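Local coordinates for putative Lipoprotein (Shewanella oneidensis, PDB 3U24) that is of unknown function but binds zinc and calcium ions and belongs to a family grouped with metallopeptidases, so it may be a zinc-dependent hydrolase, at residues A[415-420]-A[554-559]; A[337-342]-A[450-455]; A[140-145]-A[187-192]. All blocks are in the same frame, centred on the assembly; numbering follows the deposited sequence.

Contact 1 (A[415-420]-A[554-559])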
loop_
_atom_site.group_PDB
_atom_site.type_symbol
_atom_site.label_atom_id
_atom_site.label_comp_id
_atom_site.label_asym_id
_atom_site.label_seq_id
_atom_site.Cartn_x
_atom_site.Cartn_y
_atom_site.Cartn_z
ATOM N N TYR A 415 -8.934 5.853 9.985
ATOM C CA TYR A 415 -8.531 6.469 11.268
ATOM C C TYR A 415 -9.138 5.685 12.430
ATOM O O TYR A 415 -8.436 5.381 13.419
ATOM C CB TYR A 415 -8.896 7.955 11.356
ATOM C CG TYR A 415 -8.659 8.583 12.718
ATOM C CD1 TYR A 415 -7.395 8.802 13.176
ATOM C CD2 TYR A 415 -9.727 8.948 13.556
ATOM C CE1 TYR A 415 -7.164 9.352 14.413
ATOM C CE2 TYR A 415 -9.501 9.515 14.793
ATOM C CZ TYR A 415 -8.199 9.707 15.219
ATOM O OH TYR A 415 -7.899 10.299 16.466
ATOM N N THR A 416 -10.408 5.325 12.298
ATOM C CA THR A 416 -11.071 4.555 13.312
ATOM C C THR A 416 -10.406 3.220 13.554
ATOM O O THR A 416 -10.186 2.835 14.708
ATOM C CB THR A 416 -12.529 4.346 12.965
ATOM O OG1 THR A 416 -13.100 5.640 12.759
ATOM C CG2 THR A 416 -13.287 3.654 14.092
ATOM N N GLN A 417 -10.086 2.515 12.477
ATOM C CA GLN A 417 -9.417 1.238 12.598
ATOM C C GLN A 417 -8.035 1.390 13.250
ATOM O O GLN A 417 -7.616 0.506 14.011
ATOM C CB GLN A 417 -9.292 0.576 11.219
ATOM C CG GLN A 417 -8.754 -0.861 11.246
ATOM C CD GLN A 417 -7.236 -0.993 11.025
ATOM O OE1 GLN A 417 -6.557 -1.776 11.717
ATOM N NE2 GLN A 417 -6.719 -0.295 10.043
ATOM N N LEU A 418 -7.329 2.487 12.957
ATOM C CA LEU A 418 -6.023 2.726 13.596
ATOM C C LEU A 418 -6.178 2.945 15.102
ATOM O O LEU A 418 -5.414 2.418 15.874
ATOM C CB LEU A 418 -5.318 3.947 12.983
ATOM C CG LEU A 418 -4.068 4.548 13.671
ATOM C CD1 LEU A 418 -2.866 3.605 13.570
ATOM C CD2 LEU A 418 -3.722 5.892 13.024
ATOM N N VAL A 419 -7.136 3.758 15.514
ATOM C CA VAL A 419 -7.405 3.939 16.939
ATOM C C VAL A 419 -7.706 2.592 17.611
ATOM O O VAL A 419 -7.130 2.270 18.656
ATOM C CB VAL A 419 -8.550 4.930 17.205
ATOM C CG1 VAL A 419 -8.905 4.941 18.707
ATOM C CG2 VAL A 419 -8.157 6.315 16.721
ATOM N N TYR A 420 -8.574 1.781 17.010
ATOM C CA TYR A 420 -8.870 0.493 17.598
ATOM C C TYR A 420 -7.611 -0.365 17.695
ATOM O O TYR A 420 -7.372 -0.951 18.744
ATOM C CB TYR A 420 -10.030 -0.226 16.911
ATOM C CG TYR A 420 -11.398 0.176 17.483
ATOM C CD1 TYR A 420 -12.003 1.328 17.102
ATOM C CD2 TYR A 420 -12.043 -0.606 18.414
ATOM C CE1 TYR A 420 -13.223 1.702 17.618
ATOM C CE2 TYR A 420 -13.263 -0.237 18.978
ATOM C CZ TYR A 420 -13.855 0.918 18.568
ATOM O OH TYR A 420 -15.084 1.308 19.031
ATOM N N LYS A 554 -15.418 -6.015 18.054
ATOM C CA LYS A 554 -14.654 -7.229 18.258
ATOM C C LYS A 554 -13.717 -7.446 17.057
ATOM O O LYS A 554 -12.528 -7.785 17.244
ATOM C CB LYS A 554 -15.587 -8.417 18.445
ATOM C CG LYS A 554 -14.875 -9.744 18.667
ATOM C CD LYS A 554 -14.367 -9.911 20.095
ATOM C CE LYS A 554 -14.044 -11.376 20.402
ATOM N NZ LYS A 554 -12.846 -11.454 21.295
ATOM N N PHE A 555 -14.239 -7.231 15.841
ATOM C CA PHE A 555 -13.402 -7.317 14.632
ATOM C C PHE A 555 -12.190 -6.414 14.713
ATOM O O PHE A 555 -11.088 -6.845 14.379
ATOM C CB PHE A 555 -14.190 -7.018 13.360
ATOM C CG PHE A 555 -13.390 -7.198 12.106
ATOM C CD1 PHE A 555 -13.283 -8.428 11.522
ATOM C CD2 PHE A 555 -12.726 -6.143 11.537
ATOM C CE1 PHE A 555 -12.551 -8.615 10.378
ATOM C CE2 PHE A 555 -12.005 -6.299 10.367
ATOM C CZ PHE A 555 -11.889 -7.554 9.818
ATOM N N LEU A 556 -12.377 -5.181 15.168
ATOM C CA LEU A 556 -11.299 -4.227 15.191
ATOM C C LEU A 556 -10.340 -4.435 16.367
ATOM O O LEU A 556 -9.315 -3.768 16.424
ATOM C CB LEU A 556 -11.826 -2.803 15.220
ATOM C CG LEU A 556 -12.687 -2.369 14.044
ATOM C CD1 LEU A 556 -13.494 -1.130 14.376
ATOM C CD2 LEU A 556 -11.811 -2.172 12.805
ATOM N N SER A 557 -10.605 -5.383 17.250
ATOM C CA SER A 557 -9.840 -5.472 18.507
ATOM C C SER A 557 -8.537 -6.209 18.311
ATOM O O SER A 557 -7.679 -6.095 19.137
ATOM C CB SER A 557 -10.636 -6.176 19.627
ATOM O OG SER A 557 -10.935 -7.533 19.306
ATOM N N TYR A 558 -8.372 -6.924 17.207
ATOM C CA TYR A 558 -7.165 -7.701 16.951
ATOM C C TYR A 558 -6.067 -6.901 16.235
ATOM O O TYR A 558 -4.945 -7.386 16.083
ATOM C CB TYR A 558 -7.542 -8.930 16.104
ATOM C CG TYR A 558 -8.514 -9.845 16.809
ATOM C CD1 TYR A 558 -8.054 -10.835 17.660
ATOM C CD2 TYR A 558 -9.865 -9.689 16.676
ATOM C CE1 TYR A 558 -8.917 -11.666 18.321
ATOM C CE2 TYR A 558 -10.746 -10.520 17.339
ATOM C CZ TYR A 558 -10.263 -11.509 18.143
ATOM O OH TYR A 558 -11.124 -12.338 18.828
ATOM N N GLY A 559 -6.383 -5.692 15.793
ATOM C CA GLY A 559 -5.442 -4.919 14.987
ATOM C C GLY A 559 -5.308 -5.484 13.577
ATOM O O GLY A 559 -6.148 -6.256 13.115
HETATM O O HOH W 1 -7.924 -2.669 14.103
#

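Contact 2 (A[337-342]-A[450-455])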
loop_
_atom_site.group_PDB
_atom_site.type_symbol
_atom_site.label_atom_id
_atom_site.label_comp_id
_atom_site.label_asym_id
_atom_site.label_seq_id
_atom_site.Cartn_x
_atom_site.Cartn_y
_atom_site.Cartn_z
ATOM N N LYS A 337 -26.444 5.972 14.643
ATOM C CA LYS A 337 -26.827 4.658 14.116
ATOM C C LYS A 337 -26.171 3.505 14.865
ATOM O O LYS A 337 -26.375 2.337 14.526
ATOM C CB LYS A 337 -26.482 4.573 12.613
ATOM C CG LYS A 337 -27.207 5.623 11.782
ATOM C CD LYS A 337 -28.652 5.240 11.559
ATOM C CE LYS A 337 -29.505 6.421 11.095
ATOM N NZ LYS A 337 -30.808 5.870 10.615
ATOM N N ASN A 338 -25.369 3.823 15.878
ATOM C CA ASN A 338 -24.729 2.788 16.672
ATOM C C ASN A 338 -23.863 1.839 15.885
ATOM O O ASN A 338 -23.901 0.638 16.093
ATOM C CB ASN A 338 -25.787 1.961 17.390
ATOM C CG ASN A 338 -26.166 2.581 18.681
ATOM O OD1 ASN A 338 -25.286 2.904 19.490
ATOM N ND2 ASN A 338 -27.443 2.773 18.888
ATOM N N ILE A 339 -23.062 2.385 14.994
ATOM C CA ILE A 339 -22.237 1.585 14.134
ATOM C C ILE A 339 -20.957 1.098 14.870
ATOM O O ILE A 339 -20.589 -0.059 14.773
ATOM C CB ILE A 339 -21.959 2.410 12.894
ATOM C CG1 ILE A 339 -23.280 2.487 12.101
ATOM C CG2 ILE A 339 -20.783 1.832 12.107
ATOM C CD1 ILE A 339 -23.194 3.266 10.802
ATOM N N VAL A 340 -20.329 1.967 15.648
ATOM C CA VAL A 340 -19.094 1.618 16.355
ATOM C C VAL A 340 -18.823 2.709 17.391
ATOM O O VAL A 340 -19.099 3.853 17.137
ATOM C CB VAL A 340 -17.907 1.493 15.353
ATOM C CG1 VAL A 340 -17.493 2.862 14.860
ATOM C CG2 VAL A 340 -16.737 0.772 15.967
ATOM N N THR A 341 -18.321 2.371 18.566
ATOM C CA THR A 341 -17.993 3.389 19.565
ATOM C C THR A 341 -16.836 4.251 19.067
ATOM O O THR A 341 -15.783 3.736 18.719
ATOM C CB THR A 341 -17.582 2.761 20.920
ATOM O OG1 THR A 341 -18.611 1.881 21.380
ATOM C CG2 THR A 341 -17.295 3.864 22.017
ATOM N N LEU A 342 -17.034 5.552 19.052
ATOM C CA LEU A 342 -15.971 6.514 18.799
ATOM C C LEU A 342 -15.634 7.285 20.081
ATOM O O LEU A 342 -16.518 7.572 20.846
ATOM C CB LEU A 342 -16.442 7.506 17.737
ATOM C CG LEU A 342 -16.812 6.902 16.398
ATOM C CD1 LEU A 342 -17.464 7.977 15.530
ATOM C CD2 LEU A 342 -15.567 6.288 15.754
ATOM N N LEU A 450 -23.555 3.114 3.723
ATOM C CA LEU A 450 -24.674 3.308 2.835
ATOM C C LEU A 450 -25.791 2.337 3.164
ATOM O O LEU A 450 -26.968 2.735 3.211
ATOM C CB LEU A 450 -24.282 3.163 1.361
ATOM C CG LEU A 450 -23.378 4.202 0.695
ATOM C CD1 LEU A 450 -23.300 3.934 -0.812
ATOM C CD2 LEU A 450 -23.910 5.569 0.897
ATOM N N GLU A 451 -25.445 1.077 3.403
ATOM C CA GLU A 451 -26.480 0.083 3.777
ATOM C C GLU A 451 -27.235 0.506 5.028
ATOM O O GLU A 451 -28.442 0.229 5.133
ATOM C CB GLU A 451 -25.901 -1.320 4.005
ATOM C CG GLU A 451 -25.378 -2.021 2.747
ATOM C CD GLU A 451 -24.822 -3.414 3.011
ATOM O OE1 GLU A 451 -24.582 -3.772 4.199
ATOM O OE2 GLU A 451 -24.631 -4.167 2.022
ATOM N N GLU A 452 -26.537 1.174 5.955
ATOM C CA GLU A 452 -27.150 1.602 7.234
ATOM C C GLU A 452 -27.878 2.929 7.093
ATOM O O GLU A 452 -28.390 3.473 8.076
ATOM C CB GLU A 452 -26.097 1.739 8.356
ATOM C CG GLU A 452 -25.515 0.444 8.861
ATOM C CD GLU A 452 -26.576 -0.563 9.263
ATOM O OE1 GLU A 452 -27.409 -0.233 10.152
ATOM O OE2 GLU A 452 -26.575 -1.694 8.689
ATOM N N GLY A 453 -27.902 3.478 5.881
ATOM C CA GLY A 453 -28.729 4.631 5.621
ATOM C C GLY A 453 -27.989 5.929 5.405
ATOM O O GLY A 453 -28.639 6.960 5.349
ATOM N N TYR A 454 -26.658 5.910 5.291
ATOM C CA TYR A 454 -25.947 7.138 5.012
ATOM C C TYR A 454 -26.357 7.711 3.631
ATOM O O TYR A 454 -26.330 7.012 2.613
ATOM C CB TYR A 454 -24.443 6.963 5.100
ATOM C CG TYR A 454 -23.740 8.278 4.948
ATOM C CD1 TYR A 454 -23.557 9.119 6.029
ATOM C CD2 TYR A 454 -23.314 8.720 3.689
ATOM C CE1 TYR A 454 -22.939 10.350 5.882
ATOM C CE2 TYR A 454 -22.693 9.933 3.531
ATOM C CZ TYR A 454 -22.518 10.742 4.611
ATOM O OH TYR A 454 -21.911 11.954 4.423
ATOM N N GLY A 455 -26.738 8.988 3.633
ATOM C CA GLY A 455 -27.294 9.669 2.475
ATOM C C GLY A 455 -28.722 9.259 2.179
ATOM O O GLY A 455 -29.272 9.594 1.119
HETATM O O HOH W 2 -30.820 7.515 7.863
#

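Contact 3 (A[140-145]-A[187-192])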
loop_
_atom_site.group_PDB
_atom_site.type_symbol
_atom_site.label_atom_id
_atom_site.label_comp_id
_atom_site.label_asym_id
_atom_site.label_seq_id
_atom_site.Cartn_x
_atom_site.Cartn_y
_atom_site.Cartn_z
ATOM N N ASP A 140 25.951 13.383 13.247
ATOM C CA ASP A 140 25.688 11.944 13.299
ATOM C C ASP A 140 25.158 11.436 11.961
ATOM O O ASP A 140 25.607 10.406 11.469
ATOM C CB ASP A 140 24.664 11.551 14.374
ATOM C CG ASP A 140 25.107 11.908 15.798
ATOM O OD1 ASP A 140 26.227 12.437 15.980
ATOM O OD2 ASP A 140 24.297 11.689 16.744
ATOM N N ARG A 141 24.202 12.147 11.376
ATOM C CA ARG A 141 23.736 11.788 10.045
ATOM C C ARG A 141 24.873 11.732 9.012
ATOM O O ARG A 141 24.978 10.779 8.289
ATOM C CB ARG A 141 22.719 12.798 9.555
ATOM C CG ARG A 141 21.303 12.605 10.075
ATOM C CD ARG A 141 20.391 13.670 9.458
ATOM N NE ARG A 141 20.476 14.925 10.191
ATOM C CZ ARG A 141 20.227 16.133 9.692
ATOM N NH1 ARG A 141 19.934 16.291 8.427
ATOM N NH2 ARG A 141 20.312 17.186 10.462
ATOM N N LEU A 142 25.707 12.760 8.951
ATOM C CA LEU A 142 26.796 12.824 7.945
ATOM C C LEU A 142 27.858 11.746 8.163
ATOM O O LEU A 142 28.410 11.239 7.211
ATOM C CB LEU A 142 27.446 14.210 7.921
ATOM C CG LEU A 142 26.442 15.272 7.462
ATOM C CD1 LEU A 142 27.028 16.660 7.633
ATOM C CD2 LEU A 142 26.016 15.054 6.018
ATOM N N ARG A 143 28.139 11.411 9.412
ATOM C CA ARG A 143 29.078 10.338 9.697
ATOM C C ARG A 143 28.491 9.000 9.272
ATOM O O ARG A 143 29.234 8.127 8.816
ATOM C CB ARG A 143 29.469 10.301 11.161
ATOM C CG ARG A 143 30.443 11.414 11.514
ATOM C CD ARG A 143 30.802 11.510 13.004
ATOM N NE ARG A 143 31.828 12.537 13.174
ATOM C CZ ARG A 143 31.746 13.586 14.002
ATOM N NH1 ARG A 143 30.718 13.758 14.813
ATOM N NH2 ARG A 143 32.731 14.465 14.040
ATOM N N SER A 144 27.169 8.836 9.418
ATOM C CA SER A 144 26.513 7.628 8.917
ATOM C C SER A 144 26.638 7.533 7.393
ATOM O O SER A 144 26.973 6.468 6.836
ATOM C CB SER A 144 25.035 7.551 9.355
ATOM O OG SER A 144 24.974 7.262 10.749
ATOM N N VAL A 145 26.381 8.639 6.725
ATOM C CA VAL A 145 26.503 8.708 5.276
ATOM C C VAL A 145 27.983 8.492 4.844
ATOM O O VAL A 145 28.272 7.761 3.880
ATOM C CB VAL A 145 26.023 10.084 4.778
ATOM C CG1 VAL A 145 26.384 10.282 3.312
ATOM C CG2 VAL A 145 24.526 10.202 5.010
ATOM N N ASP A 187 24.994 18.628 -4.954
ATOM C CA ASP A 187 25.756 19.828 -4.533
ATOM C C ASP A 187 25.306 20.284 -3.144
ATOM O O ASP A 187 26.142 20.693 -2.335
ATOM C CB ASP A 187 25.574 21.001 -5.524
ATOM C CG ASP A 187 26.589 20.994 -6.691
ATOM O OD1 ASP A 187 27.619 20.263 -6.653
ATOM O OD2 ASP A 187 26.365 21.769 -7.663
ATOM N N ASP A 188 24.001 20.233 -2.886
ATOM C CA ASP A 188 23.460 20.557 -1.576
ATOM C C ASP A 188 23.982 19.647 -0.422
ATOM O O ASP A 188 24.276 20.132 0.668
ATOM C CB ASP A 188 21.934 20.549 -1.619
ATOM C CG ASP A 188 21.338 21.742 -2.419
ATOM O OD1 ASP A 188 22.045 22.751 -2.757
ATOM O OD2 ASP A 188 20.114 21.657 -2.727
ATOM N N LEU A 189 24.154 18.351 -0.673
ATOM C CA LEU A 189 24.738 17.481 0.347
ATOM C C LEU A 189 26.205 17.881 0.583
ATOM O O LEU A 189 26.664 17.968 1.721
ATOM C CB LEU A 189 24.611 16.017 -0.054
ATOM C CG LEU A 189 25.266 14.964 0.833
ATOM C CD1 LEU A 189 24.613 14.963 2.225
ATOM C CD2 LEU A 189 25.196 13.599 0.134
ATOM N N LEU A 190 26.928 18.188 -0.480
ATOM C CA LEU A 190 28.309 18.635 -0.309
ATOM C C LEU A 190 28.429 19.922 0.536
ATOM O O LEU A 190 29.339 20.038 1.372
ATOM C CB LEU A 190 29.017 18.808 -1.637
ATOM C CG LEU A 190 29.199 17.533 -2.455
ATOM C CD1 LEU A 190 29.820 17.901 -3.819
ATOM C CD2 LEU A 190 30.072 16.539 -1.695
ATOM N N LYS A 191 27.505 20.851 0.338
ATOM C CA LYS A 191 27.483 22.084 1.091
ATOM C C LYS A 191 27.199 21.797 2.566
ATOM O O LYS A 191 27.897 22.324 3.439
ATOM C CB LYS A 191 26.469 23.083 0.489
ATOM C CG LYS A 191 26.245 24.400 1.257
ATOM C CD LYS A 191 25.140 25.302 0.643
ATOM C CE LYS A 191 25.385 25.669 -0.845
ATOM N NZ LYS A 191 24.325 26.503 -1.527
ATOM N N GLN A 192 26.203 20.964 2.856
ATOM C CA GLN A 192 25.954 20.558 4.246
ATOM C C GLN A 192 27.221 19.984 4.887
ATOM O O GLN A 192 27.541 20.312 6.019
ATOM C CB GLN A 192 24.863 19.497 4.360
ATOM C CG GLN A 192 23.464 19.967 4.066
ATOM C CD GLN A 192 22.405 19.067 4.738
ATOM O OE1 GLN A 192 21.926 19.377 5.831
ATOM N NE2 GLN A 192 22.097 17.930 4.109
#

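Contact 1 (A[415-420]-A[554-559])
Leu556 wedges its side chain between Tyr420 and Gln417, one helical turn apart on helix 414-423. Its CB lies 3.6 Å from Tyr420 CB. Leu556 CD1 sits over one face of the Tyr420 ring, 4.1 Å from the centroid and 18° off the normal, a CH-pi contact displaced toward the rim. The other branch turns to the aliphatic part of the glutamine, where Leu556 CD2 meets Gln417 CG at 3.7 Å. Gln417 sends CG anti to its own backbone N (chi1 -173°) and then bends at chi2, which leaves the methylenes to Leu556 and carries the amide toward Gly559. There a water lies within hydrogen-bonding distance, 2.9 Å, of both Gln417 OE1 and Leu556 O, and so links the two segments; Ser560 OG adds a weak bond to OE1.

Behind Leu556, Lys554 O accepts from both Ser557 N and Ser557 OG, the latter at 2.6 Å. Trp441 of helix 435-451 touches both Leu556 and Gln417, and Tyr420 OH is bonded to Thr341 O. Replacing Tyr420 with an alanine would probably leave Leu556 CD1 without the ring it lies against and Thr341 O without its phenol partner.

His414, at the start of the same helix, binds zinc with His408 and Glu439; the side chain of Gln417 is about 9 Å from that zinc, too distant to be a ligand. With no direct hydrogen bond between the segments, apolar packing and one bridging water join the C-terminal part of the chain to a helix that carries a metal ligand.

Contact 2 (A[337-342]-A[450-455])
Ile339 and Glu452 run past each other in opposite directions, the methyl Ile339 CD1 lying 4.1 Å from both CB and CG of Glu452. The extended end of Ile339 brings this methyl to the glutamate's methylenes, while Glu452, bent at chi2 (-52°), carries its carboxylate onward. Against Ile339 it is thus the methylenes of Glu452 that pack. Lys337 also leaves its backbone toward segment 450-455, and Lys337 CD comes 3.9 Å from the backbone atom Glu452 O. A bend at chi2 (-77°) takes the rest of the lysine along the turn to a water, which accepts from Lys337 NZ at 3.2 Å and donates weakly to Gly453 O.

Two helix C-termini come together here. Helix 319-337 and helix 435-451 both terminate in Schellman motifs, with Asn338 and Gly453 as the residues of positive phi. At Gly453 a side chain would jam against the preceding carbonyl oxygen, and a CB would also come near Lys337 NZ; Gly453 N bonds back to Leu450 O at 2.9 Å.

Ile339 also rests on Phe333 of helix 319-337 and on Met448 and Met449 of helix 435-451, and its carbonyl oxygen is hydrogen-bonded to His552 ND1. Glu452, for its part, touches Leu548 at the start of helix 548-555.

Contact 3 (A[140-145]-A[187-192])
Leu142 and Leu189 meet where two short helices, 138-148 and 187-195, cross in this largely helical protein, their local axes 11.9 Å apart at an angle of -120°. The wide spacing leaves the contact to a few long side chains. Leu142 CD2 and Leu189 CD1 touch at 4.0 Å, the two leucines lying alongside with their chains running contrary ways. Leu189 does not start out directly at Leu142, but CG anti to the backbone N (chi1 175°) brings its end there. The second branch, Leu142 CD1, lies 4.0 Å from the backbone atom Gln192 O, so Leu142 touches two residues three positions apart on the partner helix.

This apolar side continues inward. Val145, almost one turn on from Leu142, and Leu189 both pack on Phe206 of helix 200-234 and on Ile131 of helix 124-131, while Leu142 also reaches Ser196 and Leu198 in the loop beyond helix 187-195. The buried leucines thus belong to a core shared by four helices.

The other side is looser and polar. Gln192, partly exposed, starts out toward helix 138-148, yet no hydrogen bond joins the two segments. The guanidinium of Arg141 is held by backbone oxygens instead: NH2 bonds to Ala136 O and NH1 to Ile131 O. These bonds tie it to the chain around the end of helix 124-131, close to Glu133, which binds zinc together with His50. The positive charge of the arginine may be felt at that site, though its side chain is about 8 Å from the ion. Toward Gln192 the guanidinium makes merely a distant, oblique approach, with Arg141 NH1 4.5 Å from Gln192 OE1.

Contact 3 comes first along the chain and closes before the others open. Contacts 1 and 2 interleave: 337-342, 415-420, 450-455, then 554-559. Their centres are 16 Å apart and they touch, with Val340 CG2 packing on Leu556 CD1 at 4.1 Å and Thr416 CG2 on Leu342 CD2 at 3.9 Å. Helix 548-555 supplies part of contact 1 and borders contact 2. Contact 3 lies 41 Å and 52 Å, centre to centre, from contacts 1 and 2. Contacts 1 and 2 thus connect helices 414-423, 435-451 and 548-555 and the loop after helix 319-337, contact 1 being near the His408, His414 and Glu439 zinc, whereas contact 3 joins helices near a separate zinc site.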